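Local coordinates for protein 2-dehydro-3-deoxy-D-arabinonate dehydratase (Sulfolobus solfataricus, PDB 2Q1C) that catalyses the metal-dependent dehydration of 2-dehydro-3-deoxy-D-arabinonate to 2,5-dioxopentanoate in a pentose oxidation pathway leading to 2-oxoglutarate, at residues 142-147 with 256-261; 129-134 with 163-168. One frame throughout, in Å; residues are numbered along the deposited sequence.

Contact 1 of 2, residues 142-147 with 256-261; sequences PEPELA and TAIVPG. With CA (calcium ion), chain B; 2KT (2-ketobutyric acid), chain C.
Glu143 and Glu145 meet Thr256 at the metal site of this FAH-family enzyme, where a strand bearing two acidic ligands faces a substrate-binding loop. The metal bonds come first: Glu145 OE1 binds the calcium ion at 2.4 Å. Glu143 OE2 is a second ligand, and 2-ketobutyric acid chelates the ion through O3 and O. Asp164 and a water complete the shell. The second carboxylate oxygens are held too, OE1 of Glu143 by Arg89 and OE2 of Glu145 by Thr253, which probably helps fix how each carboxylate is turned.

Hydrogen bonds tie in the loop. Thr256 N donates to O of 2-ketobutyric acid at 3.1 Å, with an N-H...O angle of 160°, while OG1, swung opposite the backbone N (chi1 -167°), donates to Pro144 O at 3.1 Å from above the carbonyl plane. Were Thr256 an alanine, Pro144 O would probably lose this donor and a gap is likely to open beside Glu143 CB, where CG2 now lies. Two waters bridge the segments, one between the carbonyls of Pro142 and Ile258, the other from Pro144 O to Ala257 N.

Apolar side chains also meet beyond Thr256, where Pro144 CG lies 3.8 Å from Ile258 CD1.

Contact 2 of 2, residues 129-134 with 163-168; sequences EAIAVR and DDVSAR. With CA (calcium ion), chain B.
Ile131 and Val165 point their side chains at each other across the space between two nearly parallel backbones, whose touching parts run 11° apart without a hydrogen bond joining them. The branches meet at a slant, Ile131 CD1 lying 4.1 Å from Val165 CG2. With CG1 between the backbone N and the carbonyl carbon (chi1 58°), the Ile131 branch ending in CD1 is aimed at Asp163 and Val165. The Ile131 and Asp163 side chains cross at about a right angle, with CD1 3.9 Å from OD2. The other branch of Val165 is used differently: CG1 lies 3.7 Å from Ala132 O, a buried carbonyl that accepts a hydrogen bond from Tyr184. Further along, Arg134 lays its aliphatic CD near Ala167 CB, while its NE pairs with Asp136 and its side chain also packs on Arg242 of a second subunit.

Alternation along 163-165 separates two tasks. Asp163 and Val165 face Ile131, whereas Asp164 is directed to the active site, where OD2 binds the calcium ion at 2.3 Å and OD1 forms a salt bridge with Lys118.

Strand 131-133 pairs with strand 280-288 in one sheet; strand 156-164 lies between 144-150 and 188-196 in another. Ile131 reaches from its own sheet, beside Val272, to Ala189 of strand 188-196, and Ala167, centre of an inverse gamma turn, takes the N-cap position of helix 168-173.

Both contacts are buried, yet they show how chemistry changes over a short distance in one fold. Contact 1 is polar and ligand-bearing, dominated by metal bonds, hydrogen bonds and bridging waters; contact 2 is mainly apolar, with no direct hydrogen bond between its segments. Each contributes one of two neighbouring antiparallel strands, 144-150 to contact 1 and 156-164 to contact 2, and these bring Asp164 to the same calcium ion as the two glutamates. Glu143 O probably accepts a hydrogen bond from Asp164 N, at 3.2 Å, linking the two contacts through backbone. Near the end of strand 156-164 Asp164 serves the metal, while Asp163 and Val165 turn to strand 131-133, and only contact 2 reaches another subunit.

Contact 1 of 2, residues 142-147 with 256-261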
# COMPACT_ATOMS: atom_id res chain seq x y z
N PRO A 142 15.18 -21.12 -30.46
CA PRO A 142 15.11 -21.27 -29.01
C PRO A 142 16.41 -21.86 -28.47
O PRO A 142 17.02 -22.72 -29.10
CB PRO A 142 13.95 -22.24 -28.82
CG PRO A 142 13.94 -23.08 -30.05
CD PRO A 142 14.55 -22.25 -31.17
N GLU A 143 16.84 -21.38 -27.30
CA GLU A 143 18.05 -21.90 -26.67
C GLU A 143 17.72 -22.56 -25.33
O GLU A 143 17.56 -21.88 -24.32
CB GLU A 143 19.11 -20.80 -26.53
CG GLU A 143 19.60 -20.23 -27.87
CD GLU A 143 20.75 -19.25 -27.73
OE1 GLU A 143 21.18 -18.69 -28.77
OE2 GLU A 143 21.23 -19.01 -26.60
N PRO A 144 17.58 -23.91 -25.34
CA PRO A 144 17.26 -24.70 -24.16
C PRO A 144 18.40 -24.67 -23.14
O PRO A 144 19.52 -25.08 -23.44
CB PRO A 144 17.07 -26.12 -24.72
CG PRO A 144 17.84 -26.13 -25.99
CD PRO A 144 17.73 -24.75 -26.54
N GLU A 145 18.11 -24.17 -21.94
CA GLU A 145 19.14 -23.95 -20.93
C GLU A 145 18.71 -24.31 -19.51
O GLU A 145 17.53 -24.20 -19.16
CB GLU A 145 19.62 -22.50 -20.97
CG GLU A 145 20.19 -22.06 -22.31
CD GLU A 145 20.69 -20.63 -22.31
OE1 GLU A 145 20.68 -20.01 -23.40
OE2 GLU A 145 21.11 -20.12 -21.25
N LEU A 146 19.68 -24.74 -18.71
CA LEU A 146 19.48 -24.89 -17.27
C LEU A 146 19.68 -23.52 -16.64
O LEU A 146 20.67 -22.84 -16.90
CB LEU A 146 20.48 -25.90 -16.69
CG LEU A 146 20.52 -26.09 -15.16
CD1 LEU A 146 19.24 -26.75 -14.64
CD2 LEU A 146 21.74 -26.92 -14.78
N ALA A 147 18.72 -23.12 -15.81
CA ALA A 147 18.76 -21.81 -15.18
C ALA A 147 18.72 -21.91 -13.66
O ALA A 147 18.04 -22.77 -13.10
CB ALA A 147 17.63 -20.94 -15.69
N THR A 256 23.52 -22.54 -23.77
CA THR A 256 22.97 -23.69 -24.50
C THR A 256 24.03 -24.53 -25.22
O THR A 256 25.15 -24.07 -25.45
CB THR A 256 21.87 -23.25 -25.50
OG1 THR A 256 21.15 -24.39 -25.96
CG2 THR A 256 22.47 -22.50 -26.70
N ALA A 257 23.65 -25.76 -25.57
CA ALA A 257 24.51 -26.64 -26.36
C ALA A 257 23.76 -27.24 -27.55
O ALA A 257 24.38 -27.82 -28.44
CB ALA A 257 25.09 -27.73 -25.48
N ILE A 258 22.44 -27.09 -27.54
CA ILE A 258 21.59 -27.57 -28.64
C ILE A 258 21.27 -26.41 -29.59
O ILE A 258 20.50 -25.51 -29.25
CB ILE A 258 20.28 -28.21 -28.12
CG1 ILE A 258 20.60 -29.31 -27.09
CG2 ILE A 258 19.47 -28.78 -29.27
CD1 ILE A 258 19.47 -29.60 -26.11
N VAL A 259 21.88 -26.44 -30.77
CA VAL A 259 21.70 -25.38 -31.76
C VAL A 259 21.19 -25.95 -33.09
O VAL A 259 21.95 -26.58 -33.84
CB VAL A 259 23.01 -24.58 -32.00
CG1 VAL A 259 22.78 -23.45 -33.00
CG2 VAL A 259 23.55 -24.01 -30.69
N PRO A 260 19.88 -25.77 -33.37
CA PRO A 260 19.29 -26.11 -34.67
C PRO A 260 19.92 -25.33 -35.83
O PRO A 260 20.55 -24.29 -35.62
CB PRO A 260 17.82 -25.71 -34.50
CG PRO A 260 17.59 -25.75 -33.03
CD PRO A 260 18.87 -25.25 -32.43
N GLY A 261 19.75 -25.85 -37.04
CA GLY A 261 20.38 -25.29 -38.23
C GLY A 261 19.78 -24.01 -38.76
O GLY A 261 18.82 -23.47 -38.19
CA CA B . 21.88 -18.34 -24.55
C4 2KT C . 25.30 -16.09 -27.02
C3 2KT C . 25.73 -17.07 -26.33
C2 2KT C . 24.79 -17.79 -25.87
O3 2KT C . 23.67 -17.31 -25.73
C 2KT C . 25.01 -19.06 -25.53
OXT 2KT C . 26.15 -19.57 -25.66
O 2KT C . 24.06 -19.74 -25.07
O HOH W 1 19.83 -22.97 -30.17
O HOH W 2 21.72 -26.95 -23.69
O HOH W 3 22.74 -18.11 -22.27

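Contact 2 of 2, residues 129-134 with 163-168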
# COMPACT_ATOMS: atom_id res chain seq x y z
N GLU A 129 2.30 -20.30 -22.18
CA GLU A 129 2.17 -18.95 -22.73
C GLU A 129 3.06 -18.80 -23.97
O GLU A 129 3.99 -19.57 -24.18
CB GLU A 129 2.52 -17.91 -21.67
CG GLU A 129 1.80 -18.14 -20.34
CD GLU A 129 2.19 -17.16 -19.25
OE1 GLU A 129 3.33 -16.63 -19.28
OE2 GLU A 129 1.36 -16.92 -18.35
N ALA A 130 2.76 -17.79 -24.79
CA ALA A 130 3.44 -17.65 -26.08
C ALA A 130 4.77 -16.90 -26.00
O ALA A 130 4.84 -15.79 -25.47
CB ALA A 130 2.52 -16.99 -27.09
N ILE A 131 5.82 -17.53 -26.54
CA ILE A 131 7.09 -16.84 -26.83
C ILE A 131 6.96 -16.14 -28.17
O ILE A 131 6.04 -16.43 -28.93
CB ILE A 131 8.31 -17.80 -26.83
CG1 ILE A 131 8.14 -18.93 -27.85
CG2 ILE A 131 8.57 -18.35 -25.43
CD1 ILE A 131 9.41 -19.75 -28.11
N ALA A 132 7.88 -15.22 -28.47
CA ALA A 132 7.75 -14.40 -29.68
C ALA A 132 8.96 -14.40 -30.61
O ALA A 132 10.10 -14.58 -30.18
CB ALA A 132 7.37 -12.97 -29.31
N VAL A 133 8.68 -14.21 -31.90
CA VAL A 133 9.69 -13.99 -32.92
C VAL A 133 9.54 -12.54 -33.37
O VAL A 133 8.46 -12.13 -33.80
CB VAL A 133 9.50 -14.93 -34.14
CG1 VAL A 133 10.52 -14.63 -35.23
CG2 VAL A 133 9.58 -16.39 -33.72
N ARG A 134 10.62 -11.77 -33.26
CA ARG A 134 10.63 -10.36 -33.68
C ARG A 134 10.10 -10.18 -35.10
O ARG A 134 10.32 -11.04 -35.96
CB ARG A 134 12.05 -9.78 -33.61
CG ARG A 134 12.60 -9.58 -32.20
CD ARG A 134 13.96 -8.91 -32.26
NE ARG A 134 13.90 -7.64 -32.99
CZ ARG A 134 13.94 -6.44 -32.42
NH1 ARG A 134 14.07 -6.31 -31.10
NH2 ARG A 134 13.87 -5.35 -33.18
N ASP A 163 14.10 -20.89 -21.65
CA ASP A 163 14.27 -20.69 -23.08
C ASP A 163 14.78 -19.27 -23.33
O ASP A 163 14.05 -18.29 -23.15
CB ASP A 163 12.94 -20.92 -23.82
CG ASP A 163 13.10 -20.99 -25.34
OD1 ASP A 163 14.11 -20.52 -25.89
OD2 ASP A 163 12.18 -21.52 -26.00
N ASP A 164 16.05 -19.17 -23.72
CA ASP A 164 16.63 -17.91 -24.16
C ASP A 164 16.37 -17.77 -25.66
O ASP A 164 17.13 -18.28 -26.49
CB ASP A 164 18.14 -17.88 -23.83
CG ASP A 164 18.87 -16.71 -24.48
OD1 ASP A 164 18.24 -15.69 -24.84
OD2 ASP A 164 20.10 -16.81 -24.65
N VAL A 165 15.27 -17.10 -26.00
CA VAL A 165 14.86 -16.96 -27.39
C VAL A 165 15.74 -15.91 -28.06
O VAL A 165 15.79 -14.76 -27.63
CB VAL A 165 13.35 -16.60 -27.51
CG1 VAL A 165 12.88 -16.67 -28.95
CG2 VAL A 165 12.51 -17.53 -26.64
N SER A 166 16.45 -16.32 -29.11
CA SER A 166 17.47 -15.47 -29.75
C SER A 166 17.24 -15.29 -31.25
O SER A 166 17.17 -16.27 -32.00
CB SER A 166 18.87 -16.05 -29.52
OG SER A 166 19.06 -16.45 -28.17
N ALA A 167 17.13 -14.04 -31.69
CA ALA A 167 17.02 -13.70 -33.11
C ALA A 167 18.40 -13.81 -33.76
O ALA A 167 19.07 -12.80 -33.99
CB ALA A 167 16.44 -12.31 -33.28
N ARG A 168 18.79 -15.05 -34.05
CA ARG A 168 20.15 -15.39 -34.48
C ARG A 168 20.67 -14.67 -35.72
O ARG A 168 21.88 -14.48 -35.86
CB ARG A 168 20.28 -16.90 -34.66
CG ARG A 168 20.28 -17.70 -33.37
CD ARG A 168 21.55 -17.48 -32.56
NE ARG A 168 22.75 -17.78 -33.34
CZ ARG A 168 23.26 -19.00 -33.50
NH1 ARG A 168 22.68 -20.05 -32.94
NH2 ARG A 168 24.35 -19.16 -34.24
CA CA B . 21.88 -18.34 -24.55
O HOH W 3 22.74 -18.11 -22.27